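Local coordinates for protein glucanase (Clostridium thermocellum, PDB 5GXX) that probably hydrolyses internal beta-1,4-glycosidic bonds of cellulose, as a glycoside hydrolase family 9 endoglucanase of the cellulosome, at residues G46-A51 with L59-S64; A65-W70 with W241-D246; M148-A153 with L201-T206. The protein carries 1 engineered substitution. All coordinates share one frame; numbering follows the deposited sequence.

Interaction 1: residues G46-A51 with L59-S64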
ATOM      1  N   GLY A  46       3.816 -27.550  27.734  1.00 16.22           N
ATOM      2  CA  GLY A  46       4.557 -28.749  27.334  1.00 15.90           C
ATOM      3  C   GLY A  46       3.891 -29.563  26.245  1.00 15.44           C
ATOM      4  O   GLY A  46       3.081 -29.039  25.476  1.00 15.84           O
ATOM      5  N   GLY A  47       4.211 -30.855  26.214  1.00 14.17           N
ATOM      6  CA  GLY A  47       3.704 -31.735  25.165  1.00 15.00           C
ATOM      7  C   GLY A  47       4.405 -31.461  23.844  1.00 13.47           C
ATOM      8  O   GLY A  47       5.385 -30.710  23.792  1.00 15.26           O
ATOM      9  N   TRP A  48       3.911 -32.082  22.776  1.00 11.95           N
ATOM     10  CA  TRP A  48       4.567 -31.979  21.473  1.00 12.14           C
ATOM     11  C   TRP A  48       3.734 -31.213  20.465  1.00 11.82           C
ATOM     12  O   TRP A  48       2.524 -31.448  20.396  1.00 12.11           O
ATOM     13  CB  TRP A  48       4.807 -33.349  20.840  1.00 10.77           C
ATOM     14  CG  TRP A  48       5.749 -34.256  21.589  1.00 12.78           C
ATOM     15  CD1 TRP A  48       6.954 -33.918  22.172  1.00 10.93           C
ATOM     16  CD2 TRP A  48       5.564 -35.654  21.831  1.00 12.08           C
ATOM     17  NE1 TRP A  48       7.531 -35.036  22.747  1.00 12.75           N
ATOM     18  CE2 TRP A  48       6.686 -36.105  22.569  1.00 10.46           C
ATOM     19  CE3 TRP A  48       4.558 -36.578  21.499  1.00 12.18           C
ATOM     20  CZ2 TRP A  48       6.834 -37.434  22.958  1.00 14.32           C
ATOM     21  CZ3 TRP A  48       4.702 -37.895  21.901  1.00 11.00           C
ATOM     22  CH2 TRP A  48       5.835 -38.312  22.625  1.00 12.34           C
ATOM     23  N   TYR A  49       4.396 -30.391  19.646  1.00 11.73           N
ATOM     24  CA  TYR A  49       3.772 -29.933  18.399  1.00 11.32           C
ATOM     25  C   TYR A  49       3.579 -31.155  17.517  1.00 11.26           C
ATOM     26  O   TYR A  49       4.406 -32.087  17.518  1.00 12.52           O
ATOM     27  CB  TYR A  49       4.623 -28.879  17.688  1.00 13.50           C
ATOM     28  CG  TYR A  49       4.918 -27.719  18.596  1.00 14.51           C
ATOM     29  CD1 TYR A  49       3.875 -27.032  19.210  1.00 12.59           C
ATOM     30  CD2 TYR A  49       6.228 -27.319  18.854  1.00 13.69           C
ATOM     31  CE1 TYR A  49       4.120 -25.973  20.059  1.00 12.11           C
ATOM     32  CE2 TYR A  49       6.490 -26.245  19.689  1.00 12.90           C
ATOM     33  CZ  TYR A  49       5.431 -25.578  20.284  1.00 15.63           C
ATOM     34  OH  TYR A  49       5.712 -24.556  21.161  1.00 15.97           O
ATOM     35  N   ASP A  50       2.496 -31.182  16.752  1.00 11.55           N
ATOM     36  CA  ASP A  50       2.155 -32.426  16.071  1.00 10.71           C
ATOM     37  C   ASP A  50       3.112 -32.824  14.945  1.00 11.90           C
ATOM     38  O   ASP A  50       3.590 -33.971  14.885  1.00 11.35           O
ATOM     39  CB  ASP A  50       0.732 -32.344  15.514  1.00 10.66           C
ATOM     40  CG  ASP A  50       0.339 -33.613  14.796  1.00 11.00           C
ATOM     41  OD1 ASP A  50       0.238 -34.672  15.461  1.00 12.64           O
ATOM     42  OD2 ASP A  50       0.155 -33.541  13.556  1.00 13.22           O
ATOM     43  N   ALA A  51       3.406 -31.869  14.078  1.00 11.86           N
ATOM     44  CA  ALA A  51       4.062 -32.194  12.823  1.00 10.72           C
ATOM     45  C   ALA A  51       5.042 -31.060  12.540  1.00 11.04           C
ATOM     46  O   ALA A  51       5.825 -30.724  13.431  1.00 11.36           O
ATOM     47  CB  ALA A  51       3.057 -32.418  11.690  1.00 10.65           C
ATOM     48  N   LEU A  59      -5.079 -36.442  20.043  1.00 14.28           N
ATOM     49  CA  LEU A  59      -5.303 -37.814  19.585  1.00 13.62           C
ATOM     50  C   LEU A  59      -4.000 -38.411  19.035  1.00 12.60           C
ATOM     51  O   LEU A  59      -3.538 -39.423  19.565  1.00 13.86           O
ATOM     52  CB  LEU A  59      -6.494 -37.951  18.622  1.00 15.18           C
ATOM     53  CG  LEU A  59      -6.823 -39.353  18.089  1.00 14.45           C
ATOM     54  CD1 LEU A  59      -7.055 -40.369  19.207  1.00 15.31           C
ATOM     55  CD2 LEU A  59      -8.045 -39.272  17.181  1.00 13.95           C
ATOM     56  N   PRO A  60      -3.399 -37.826  17.979  1.00 12.64           N
ATOM     57  CA  PRO A  60      -2.109 -38.400  17.581  1.00 12.35           C
ATOM     58  C   PRO A  60      -0.998 -38.198  18.615  1.00 12.26           C
ATOM     59  O   PRO A  60      -0.043 -38.976  18.631  1.00 12.29           O
ATOM     60  CB  PRO A  60      -1.780 -37.659  16.275  1.00 11.20           C
ATOM     61  CG  PRO A  60      -2.510 -36.331  16.433  1.00 12.78           C
ATOM     62  CD  PRO A  60      -3.805 -36.742  17.070  1.00 11.97           C
ATOM     63  N   MET A  61      -1.100 -37.196  19.485  1.00 12.86           N
ATOM     64  CA  MET A  61      -0.050 -37.017  20.472  1.00 12.65           C
ATOM     65  C   MET A  61      -0.060 -38.168  21.450  1.00 14.15           C
ATOM     66  O   MET A  61       0.993 -38.767  21.731  1.00 13.48           O
ATOM     67  CB  MET A  61      -0.183 -35.699  21.236  1.00 12.23           C
ATOM     68  CG  MET A  61       1.123 -35.310  21.908  1.00 14.07           C
ATOM     69  SD  MET A  61       0.995 -34.144  23.274  1.00 14.01           S
ATOM     70  CE  MET A  61       0.214 -32.717  22.534  1.00 13.59           C
ATOM     71  N   ALA A  62      -1.260 -38.499  21.935  1.00 12.72           N
ATOM     72  CA  ALA A  62      -1.401 -39.579  22.892  1.00 14.45           C
ATOM     73  C   ALA A  62      -1.098 -40.906  22.207  1.00 12.75           C
ATOM     74  O   ALA A  62      -0.445 -41.757  22.797  1.00 13.21           O
ATOM     75  CB  ALA A  62      -2.796 -39.559  23.505  1.00 13.92           C
ATOM     76  N   TYR A  63      -1.501 -41.068  20.948  1.00 12.70           N
ATOM     77  CA  TYR A  63      -1.223 -42.303  20.214  1.00 12.22           C
ATOM     78  C   TYR A  63       0.280 -42.507  20.184  1.00 12.00           C
ATOM     79  O   TYR A  63       0.784 -43.605  20.461  1.00 13.37           O
ATOM     80  CB  TYR A  63      -1.788 -42.252  18.789  1.00 12.18           C
ATOM     81  CG  TYR A  63      -1.102 -43.227  17.853  1.00 12.85           C
ATOM     82  CD1 TYR A  63      -1.532 -44.549  17.766  1.00 14.27           C
ATOM     83  CD2 TYR A  63      -0.011 -42.820  17.075  1.00 12.43           C
ATOM     84  CE1 TYR A  63      -0.900 -45.461  16.928  1.00 12.75           C
ATOM     85  CE2 TYR A  63       0.634 -43.732  16.224  1.00 11.39           C
ATOM     86  CZ  TYR A  63       0.186 -45.044  16.176  1.00 12.03           C
ATOM     87  OH  TYR A  63       0.784 -45.971  15.350  1.00 11.21           O
ATOM     88  N   SER A  64       0.981 -41.429  19.839  1.00 12.31           N
ATOM     89  CA  SER A  64       2.444 -41.457  19.706  1.00 13.00           C
ATOM     90  C   SER A  64       3.073 -41.837  21.044  1.00 13.29           C
ATOM     91  O   SER A  64       3.948 -42.701  21.108  1.00 13.00           O
ATOM     92  CB  SER A  64       3.032 -40.143  19.178  1.00 11.32           C
ATOM     93  OG  SER A  64       2.532 -39.818  17.890  1.00 11.94           O
TER
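Met61 leaves its helix with CG anti to the backbone N (chi1 -161°) and runs out extended toward Trp48, until a bend at the last torsion (chi3 -58°) turns its methyl along the loop backbone. This shape lets three successive atoms of one side chain touch the loop. CG lies 3.7 Å from CE3 of Trp48, SD faces the Trp48 amide, and CE ends 3.4 Å from Trp48 O. The N-H of Trp48 points almost straight at the sulfur, with an angle of 175°, but the hydrogen bond is weak, being long (Trp48 N to Met61 SD 3.6 Å) and made to a thioether sulfur. Gly47 passes the same sulfur with its CA; its positive phi suits glycine, and having no side chain it leaves room for the thioether.

The Trp48 indole reaches along the helix as well, its CZ3 coming within 3.9 Å of Ser64 CB. Ser64 can present carbon here because its hydroxyl is turned back to Pro60 O (OG to O 2.8 Å). That carbonyl also takes the Ser64 amide, the two donors arriving from opposite faces of its plane. Asp50, with CG anti to its backbone N, crosses Pro60 at about a right angle and sets OD1 3.4 Å from Pro60 CG, while OD2 is hydrogen-bonded to Tyr191. Its side chain is about 4 Å from a bound Tris molecule, and Asp50 opens the Asp-Ala-Gly-Asp motif whose aspartates, in family 9 relatives, serve the active site.

The chemistry is thus mainly apolar and fully buried. A flexible thioether moulds itself to a glycine, an indole and a peptide group and gives the amide a soft acceptor, which is consistent with holding the Asp50 loop steadily against the helix that begins just after it.

Interaction 2: residues A65-W70 with W241-D246. With CA (calcium ion), chain C.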
ATOM      1  N   ALA A  65       2.647 -41.183  22.117  1.00 13.87           N
ATOM      2  CA  ALA A  65       3.125 -41.546  23.452  1.00 14.17           C
ATOM      3  C   ALA A  65       2.849 -43.008  23.807  1.00 13.73           C
ATOM      4  O   ALA A  65       3.735 -43.695  24.323  1.00 14.02           O
ATOM      5  CB  ALA A  65       2.494 -40.623  24.494  1.00 13.17           C
ATOM      6  N   ALA A  66       1.645 -43.501  23.514  1.00 13.76           N
ATOM      7  CA  ALA A  66       1.307 -44.905  23.754  1.00 13.92           C
ATOM      8  C   ALA A  66       2.260 -45.848  23.016  1.00 13.47           C
ATOM      9  O   ALA A  66       2.726 -46.842  23.563  1.00 13.74           O
ATOM     10  CB  ALA A  66      -0.140 -45.198  23.370  1.00 12.98           C
ATOM     11  N   MET A  67       2.567 -45.519  21.765  1.00 13.04           N
ATOM     12  CA  MET A  67       3.471 -46.361  20.981  1.00 13.16           C
ATOM     13  C   MET A  67       4.907 -46.284  21.488  1.00 13.10           C
ATOM     14  O   MET A  67       5.582 -47.315  21.471  1.00 14.01           O
ATOM     15  CB  MET A  67       3.434 -45.919  19.527  1.00 12.21           C
ATOM     16  CG  MET A  67       2.118 -46.140  18.825  1.00 11.51           C
ATOM     17  SD  MET A  67       1.566 -47.839  18.874  1.00 13.35           S
ATOM     18  CE  MET A  67       2.673 -48.657  17.717  1.00 12.72           C
ATOM     19  N   LEU A  68       5.364 -45.128  21.965  1.00 12.30           N
ATOM     20  CA  LEU A  68       6.667 -45.053  22.638  1.00 11.93           C
ATOM     21  C   LEU A  68       6.680 -45.913  23.902  1.00 13.56           C
ATOM     22  O   LEU A  68       7.680 -46.588  24.179  1.00 13.76           O
ATOM     23  CB  LEU A  68       7.065 -43.614  22.966  1.00 13.50           C
ATOM     24  CG  LEU A  68       7.316 -42.687  21.772  1.00 13.03           C
ATOM     25  CD1 LEU A  68       8.019 -41.405  22.235  1.00 15.31           C
ATOM     26  CD2 LEU A  68       8.123 -43.328  20.634  1.00 16.17           C
ATOM     27  N   GLY A  69       5.562 -45.894  24.635  1.00 14.58           N
ATOM     28  CA  GLY A  69       5.400 -46.746  25.811  1.00 14.79           C
ATOM     29  C   GLY A  69       5.456 -48.207  25.415  1.00 14.38           C
ATOM     30  O   GLY A  69       6.143 -49.004  26.074  1.00 14.97           O
ATOM     31  N   TRP A  70       4.778 -48.554  24.320  1.00 13.47           N
ATOM     32  CA  TRP A  70       4.729 -49.944  23.873  1.00 13.79           C
ATOM     33  C   TRP A  70       6.141 -50.386  23.494  1.00 13.76           C
ATOM     34  O   TRP A  70       6.522 -51.517  23.811  1.00 14.60           O
ATOM     35  CB  TRP A  70       3.714 -50.129  22.737  1.00 13.32           C
ATOM     36  CG  TRP A  70       3.357 -51.558  22.409  1.00 14.08           C
ATOM     37  CD1 TRP A  70       3.732 -52.670  23.096  1.00 12.50           C
ATOM     38  CD2 TRP A  70       2.529 -52.018  21.325  1.00 15.20           C
ATOM     39  NE1 TRP A  70       3.214 -53.798  22.499  1.00 14.52           N
ATOM     40  CE2 TRP A  70       2.469 -53.423  21.410  1.00 17.67           C
ATOM     41  CE3 TRP A  70       1.868 -51.376  20.262  1.00 15.82           C
ATOM     42  CZ2 TRP A  70       1.750 -54.198  20.491  1.00 16.35           C
ATOM     43  CZ3 TRP A  70       1.149 -52.140  19.363  1.00 14.25           C
ATOM     44  CH2 TRP A  70       1.115 -53.539  19.465  1.00 16.65           C
ATOM     45  N   TRP A 241      -6.175 -52.324   6.870  1.00 12.46           N
ATOM     46  CA  TRP A 241      -5.663 -50.993   7.133  1.00 12.39           C
ATOM     47  C   TRP A 241      -4.478 -51.170   8.088  1.00 11.16           C
ATOM     48  O   TRP A 241      -4.073 -52.305   8.347  1.00 11.97           O
ATOM     49  CB  TRP A 241      -6.778 -50.068   7.668  1.00 12.55           C
ATOM     50  CG  TRP A 241      -6.466 -48.602   7.487  1.00 12.28           C
ATOM     51  CD1 TRP A 241      -6.171 -47.701   8.468  1.00 15.09           C
ATOM     52  CD2 TRP A 241      -6.441 -47.870   6.251  1.00 12.15           C
ATOM     53  NE1 TRP A 241      -5.957 -46.456   7.929  1.00 14.89           N
ATOM     54  CE2 TRP A 241      -6.086 -46.537   6.566  1.00 14.72           C
ATOM     55  CE3 TRP A 241      -6.678 -48.206   4.910  1.00 13.24           C
ATOM     56  CZ2 TRP A 241      -5.988 -45.535   5.593  1.00 15.64           C
ATOM     57  CZ3 TRP A 241      -6.540 -47.208   3.934  1.00 15.69           C
ATOM     58  CH2 TRP A 241      -6.194 -45.891   4.286  1.00 15.47           C
ATOM     59  N   ALA A 242      -3.924 -50.067   8.580  1.00 11.39           N
ATOM     60  CA  ALA A 242      -2.829 -50.062   9.542  1.00 10.69           C
ATOM     61  C   ALA A 242      -3.280 -49.608  10.923  1.00 11.64           C
ATOM     62  O   ALA A 242      -4.113 -48.712  11.056  1.00 12.71           O
ATOM     63  CB  ALA A 242      -1.705 -49.132   9.094  1.00 11.25           C
ATOM     64  N   HIS A 243      -2.652 -50.194  11.937  1.00 11.43           N
ATOM     65  CA  HIS A 243      -2.558 -49.580  13.252  1.00 11.96           C
ATOM     66  C   HIS A 243      -2.074 -48.145  13.075  1.00 11.45           C
ATOM     67  O   HIS A 243      -1.059 -47.915  12.427  1.00 11.17           O
ATOM     68  CB  HIS A 243      -1.524 -50.367  14.043  1.00 11.10           C
ATOM     69  CG  HIS A 243      -1.486 -50.040  15.501  1.00 13.59           C
ATOM     70  ND1 HIS A 243      -2.326 -50.649  16.410  1.00 13.53           N
ATOM     71  CD2 HIS A 243      -0.720 -49.175  16.207  1.00 11.89           C
ATOM     72  CE1 HIS A 243      -2.073 -50.166  17.615  1.00 12.71           C
ATOM     73  NE2 HIS A 243      -1.098 -49.277  17.525  1.00 14.60           N
ATOM     74  N   CYS A 244      -2.796 -47.191  13.658  1.00 13.24           N
ATOM     75  CA  CYS A 244      -2.430 -45.785  13.531  1.00 11.78           C
ATOM     76  C   CYS A 244      -3.165 -44.925  14.553  1.00 12.53           C
ATOM     77  O   CYS A 244      -3.983 -45.427  15.337  1.00 11.73           O
ATOM     78  CB  CYS A 244      -2.779 -45.300  12.120  1.00 11.19           C
ATOM     79  SG  CYS A 244      -4.571 -45.302  11.743  1.00 14.37           S
ATOM     80  N   TRP A 245      -2.890 -43.627  14.511  1.00 11.51           N
ATOM     81  CA  TRP A 245      -3.492 -42.668  15.451  1.00 12.78           C
ATOM     82  C   TRP A 245      -5.012 -42.764  15.564  1.00 13.58           C
ATOM     83  O   TRP A 245      -5.551 -42.433  16.616  1.00 13.08           O
ATOM     84  CB  TRP A 245      -3.094 -41.222  15.128  1.00 14.30           C
ATOM     85  CG  TRP A 245      -3.554 -40.806  13.752  1.00 12.78           C
ATOM     86  CD1 TRP A 245      -2.864 -40.932  12.572  1.00 13.94           C
ATOM     87  CD2 TRP A 245      -4.834 -40.267  13.403  1.00 14.38           C
ATOM     88  NE1 TRP A 245      -3.632 -40.506  11.516  1.00 14.58           N
ATOM     89  CE2 TRP A 245      -4.841 -40.076  12.003  1.00 12.98           C
ATOM     90  CE3 TRP A 245      -5.972 -39.912  14.136  1.00 14.62           C
ATOM     91  CZ2 TRP A 245      -5.945 -39.554  11.318  1.00 14.54           C
ATOM     92  CZ3 TRP A 245      -7.065 -39.386  13.459  1.00 14.98           C
ATOM     93  CH2 TRP A 245      -7.046 -39.220  12.066  1.00 15.46           C
ATOM     94  N   ASP A 246      -5.689 -43.136  14.483  1.00 13.75           N
ATOM     95  CA  ASP A 246      -7.148 -43.192  14.462  1.00 14.75           C
ATOM     96  C   ASP A 246      -7.748 -44.508  14.970  1.00 14.56           C
ATOM     97  O   ASP A 246      -8.916 -44.587  15.378  1.00 15.99           O
ATOM     98  CB  ASP A 246      -7.643 -42.952  13.037  1.00 14.82           C
ATOM     99  CG  ASP A 246      -9.150 -42.904  12.960  1.00 14.34           C
ATOM    100  OD1 ASP A 246      -9.723 -41.921  13.455  1.00 18.22           O
ATOM    101  OD2 ASP A 246      -9.755 -43.864  12.441  1.00 16.84           O
TER
HETATM  102 CA    CA C 701     -10.881 -44.883  16.620  1.00 17.22          CA
HETATM  103  O   HOH W   1     -11.184 -42.789  15.807  1.00 20.24           O
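Met67 and His243 approach from opposite directions, and the thioether meets the imidazole at its edge: SD is 3.3 Å from NE2, near the ring plane, and CE lies 3.7 Å from CD2. Bends at chi2 and chi3 curl the methionine so that sulfur and methyl both face the histidine. One helical turn on, Trp70 brings CZ3 to 4.1 Å from the same NE2, the two rings lying oblique with planes at 58°. Met67 SD also sits in the plane of the indole, at its edge.

Outside this first shell, the other imidazole nitrogen, ND1, is hydrogen-bonded to the backbone N of Gly251, and His243 N to Glu308, while Trp70 NE1 is held by Glu74. Further along the loop, Asp246 O binds the calcium ion at 2.3 Å together with Ser195, Gly196, Asp199 and Glu200; a metal-bound water donates to Asp246 OD1 at 2.9 Å.

Since an amide must donate to ND1, the proton of a neutral His243 probably sits on NE2. That buried nitrogen has no hydrogen-bonding partner in the model, so the polarisable sulfur beside it probably offers a mild electrostatic match, in a setting that would disfavour a charged imidazole.

Interaction 3: residues M148-A153 with L201-T206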
ATOM      1  N   MET A 148      -5.734 -41.033  25.318  1.00 16.12           N
ATOM      2  CA  MET A 148      -4.957 -40.435  26.402  1.00 16.06           C
ATOM      3  C   MET A 148      -4.857 -41.433  27.559  1.00 16.28           C
ATOM      4  O   MET A 148      -3.797 -41.583  28.167  1.00 16.14           O
ATOM      5  CB  MET A 148      -5.569 -39.105  26.864  1.00 15.68           C
ATOM      6  CG  MET A 148      -5.558 -38.011  25.796  1.00 16.06           C
ATOM      7  SD  MET A 148      -6.626 -36.592  26.185  1.00 16.93           S
ATOM      8  CE  MET A 148      -5.868 -35.963  27.692  1.00 19.70           C
ATOM      9  N   ALA A 149      -5.948 -42.150  27.828  1.00 14.53           N
ATOM     10  CA  ALA A 149      -5.943 -43.173  28.870  1.00 16.44           C
ATOM     11  C   ALA A 149      -4.946 -44.288  28.564  1.00 14.54           C
ATOM     12  O   ALA A 149      -4.207 -44.714  29.448  1.00 15.73           O
ATOM     13  CB  ALA A 149      -7.323 -43.780  29.034  1.00 15.28           C
ATOM     14  N   ALA A 150      -4.946 -44.757  27.315  1.00 16.21           N
ATOM     15  CA  ALA A 150      -4.077 -45.849  26.900  1.00 14.32           C
ATOM     16  C   ALA A 150      -2.611 -45.463  27.060  1.00 14.38           C
ATOM     17  O   ALA A 150      -1.802 -46.248  27.565  1.00 14.13           O
ATOM     18  CB  ALA A 150      -4.366 -46.220  25.446  1.00 13.09           C
ATOM     19  N   ALA A 151      -2.275 -44.246  26.632  1.00 14.14           N
ATOM     20  CA  ALA A 151      -0.899 -43.750  26.718  1.00 14.82           C
ATOM     21  C   ALA A 151      -0.433 -43.724  28.163  1.00 15.03           C
ATOM     22  O   ALA A 151       0.672 -44.159  28.499  1.00 14.09           O
ATOM     23  CB  ALA A 151      -0.802 -42.365  26.109  1.00 15.26           C
ATOM     24  N   LEU A 152      -1.320 -43.243  29.028  1.00 15.84           N
ATOM     25  CA  LEU A 152      -0.997 -43.208  30.450  1.00 15.36           C
ATOM     26  C   LEU A 152      -0.961 -44.590  31.106  1.00 16.47           C
ATOM     27  O   LEU A 152      -0.172 -44.832  32.028  1.00 16.14           O
ATOM     28  CB  LEU A 152      -1.941 -42.249  31.183  1.00 15.04           C
ATOM     29  CG  LEU A 152      -1.696 -40.775  30.838  1.00 17.83           C
ATOM     30  CD1 LEU A 152      -2.921 -39.921  31.159  1.00 19.17           C
ATOM     31  CD2 LEU A 152      -0.448 -40.220  31.532  1.00 16.44           C
ATOM     32  N   ALA A 153      -1.762 -45.517  30.602  1.00 16.81           N
ATOM     33  CA  ALA A 153      -1.744 -46.876  31.134  1.00 18.40           C
ATOM     34  C   ALA A 153      -0.413 -47.553  30.824  1.00 17.54           C
ATOM     35  O   ALA A 153       0.289 -48.014  31.718  1.00 18.50           O
ATOM     36  CB  ALA A 153      -2.909 -47.685  30.591  1.00 16.52           C
ATOM     37  N   LEU A 201     -11.448 -47.611  23.128  1.00 18.17           N
ATOM     38  CA  LEU A 201     -11.834 -48.240  24.397  1.00 18.65           C
ATOM     39  C   LEU A 201     -11.203 -49.616  24.553  1.00 18.20           C
ATOM     40  O   LEU A 201     -10.770 -49.968  25.648  1.00 18.31           O
ATOM     41  CB  LEU A 201     -13.357 -48.311  24.589  1.00 18.34           C
ATOM     42  CG  LEU A 201     -14.088 -46.973  24.642  1.00 19.14           C
ATOM     43  CD1 LEU A 201     -15.599 -47.278  24.750  1.00 22.38           C
ATOM     44  CD2 LEU A 201     -13.611 -46.134  25.828  1.00 19.00           C
ATOM     45  N   LEU A 202     -11.182 -50.388  23.468  1.00 17.29           N
ATOM     46  CA  LEU A 202     -10.454 -51.656  23.436  1.00 17.64           C
ATOM     47  C   LEU A 202      -8.980 -51.515  23.805  1.00 17.75           C
ATOM     48  O   LEU A 202      -8.468 -52.252  24.650  1.00 17.67           O
ATOM     49  CB  LEU A 202     -10.535 -52.274  22.032  1.00 17.20           C
ATOM     50  CG  LEU A 202      -9.744 -53.570  21.814  1.00 18.88           C
ATOM     51  CD1 LEU A 202     -10.189 -54.679  22.762  1.00 19.83           C
ATOM     52  CD2 LEU A 202      -9.908 -53.989  20.358  1.00 21.52           C
ATOM     53  N   TRP A 203      -8.300 -50.596  23.130  1.00 17.42           N
ATOM     54  CA  TRP A 203      -6.873 -50.335  23.313  1.00 17.35           C
ATOM     55  C   TRP A 203      -6.594 -49.904  24.744  1.00 17.49           C
ATOM     56  O   TRP A 203      -5.709 -50.448  25.398  1.00 17.98           O
ATOM     57  CB  TRP A 203      -6.479 -49.257  22.298  1.00 16.20           C
ATOM     58  CG  TRP A 203      -5.097 -48.674  22.239  1.00 16.90           C
ATOM     59  CD1 TRP A 203      -4.796 -47.361  22.396  1.00 15.66           C
ATOM     60  CD2 TRP A 203      -3.863 -49.325  21.879  1.00 14.47           C
ATOM     61  NE1 TRP A 203      -3.452 -47.134  22.191  1.00 14.33           N
ATOM     62  CE2 TRP A 203      -2.857 -48.325  21.863  1.00 15.38           C
ATOM     63  CE3 TRP A 203      -3.511 -50.639  21.558  1.00 15.63           C
ATOM     64  CZ2 TRP A 203      -1.521 -48.606  21.565  1.00 15.38           C
ATOM     65  CZ3 TRP A 203      -2.180 -50.911  21.276  1.00 15.11           C
ATOM     66  CH2 TRP A 203      -1.209 -49.903  21.271  1.00 15.67           C
ATOM     67  N   ALA A 204      -7.387 -48.970  25.257  1.00 17.59           N
ATOM     68  CA  ALA A 204      -7.154 -48.483  26.607  1.00 17.50           C
ATOM     69  C   ALA A 204      -7.434 -49.550  27.671  1.00 19.04           C
ATOM     70  O   ALA A 204      -6.618 -49.736  28.581  1.00 18.81           O
ATOM     71  CB  ALA A 204      -7.990 -47.236  26.854  1.00 18.75           C
ATOM     72  N   SER A 205      -8.564 -50.252  27.561  1.00 17.73           N
ATOM     73  CA  SER A 205      -8.890 -51.307  28.525  1.00 19.59           C
ATOM     74  C   SER A 205      -7.855 -52.436  28.499  1.00 19.93           C
ATOM     75  O   SER A 205      -7.518 -52.988  29.548  1.00 20.34           O
ATOM     76  CB  SER A 205     -10.327 -51.839  28.359  1.00 19.00           C
ATOM     77  OG  SER A 205     -10.574 -52.352  27.058  1.00 20.41           O
ATOM     78  N   THR A 206      -7.333 -52.762  27.313  1.00 19.39           N
ATOM     79  CA  THR A 206      -6.319 -53.806  27.179  1.00 19.32           C
ATOM     80  C   THR A 206      -5.053 -53.405  27.926  1.00 18.94           C
ATOM     81  O   THR A 206      -4.512 -54.195  28.696  1.00 19.73           O
ATOM     82  CB  THR A 206      -6.016 -54.099  25.688  1.00 19.33           C
ATOM     83  OG1 THR A 206      -7.206 -54.608  25.081  1.00 20.31           O
ATOM     84  CG2 THR A 206      -4.879 -55.104  25.525  1.00 21.51           C
TER
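The methyl of Ala150 is the main bump of this contact. It pushes into a hollow on helix 198-212 between the indole of Trp203 and the backbone and methyl of Ala204. Ala150 CB stands 3.3 Å from Trp203 CD1, a tight fit that also brings it close to NE1, and 3.8 Å from Ala204 CA. In return, the Ala204 methyl settles beside Ala149 and the backbone N of Ala150, with its CB 4.1 Å from Ala149 CB. Alanine suits these places because its single methyl lets the backbones close in: the CA atoms of Ala150 and Ala204 are 4.1 Å from each other. The short helical segments run nearly parallel, at 22°, and their axes close to 8.1 Å.

Trp203 has CG anti to its backbone N (chi1 177°), which swings the indole across toward helix 142-158, where Gln147 takes up NE1 and fixes the ring's turn. Ser205 and Thr206 fold their hydroxyls back onto Leu201 O and Leu202 O, satisfying them within the helix.

Around this pair, helix 58-75 lies against both partners, through Ala66 with Ala151 and Trp203. Helix 162-178 covers Met148 and Leu152, while helices 215-224 and 249-260 flank helix 198-212, the former at Leu201 and Ser205, the latter at Leu202, with Thr206 touching both.

Overall arrangement
All three contacts lie in the helical family 9 catalytic region, the centre of interaction 2 about 11 Å from those of both others and interactions 1 and 3 about 16 Å apart. Helix 58-75 links them: its 59-64 part belongs to interaction 1, its 65-70 part to interaction 2, and Ala62 and Ala66 rest on helix 142-158 of interaction 3. Along the chain interaction 1 closes first, and interaction 3 then forms within the long excursion that interaction 2 spans. Tyr63 packs on Cys244 and Trp245, and Trp203 on Trp70 and His243. One continuous core thus joins the loop near the bound Tris to the calcium-binding loop, consistent with the alpha/alpha-barrel of this family.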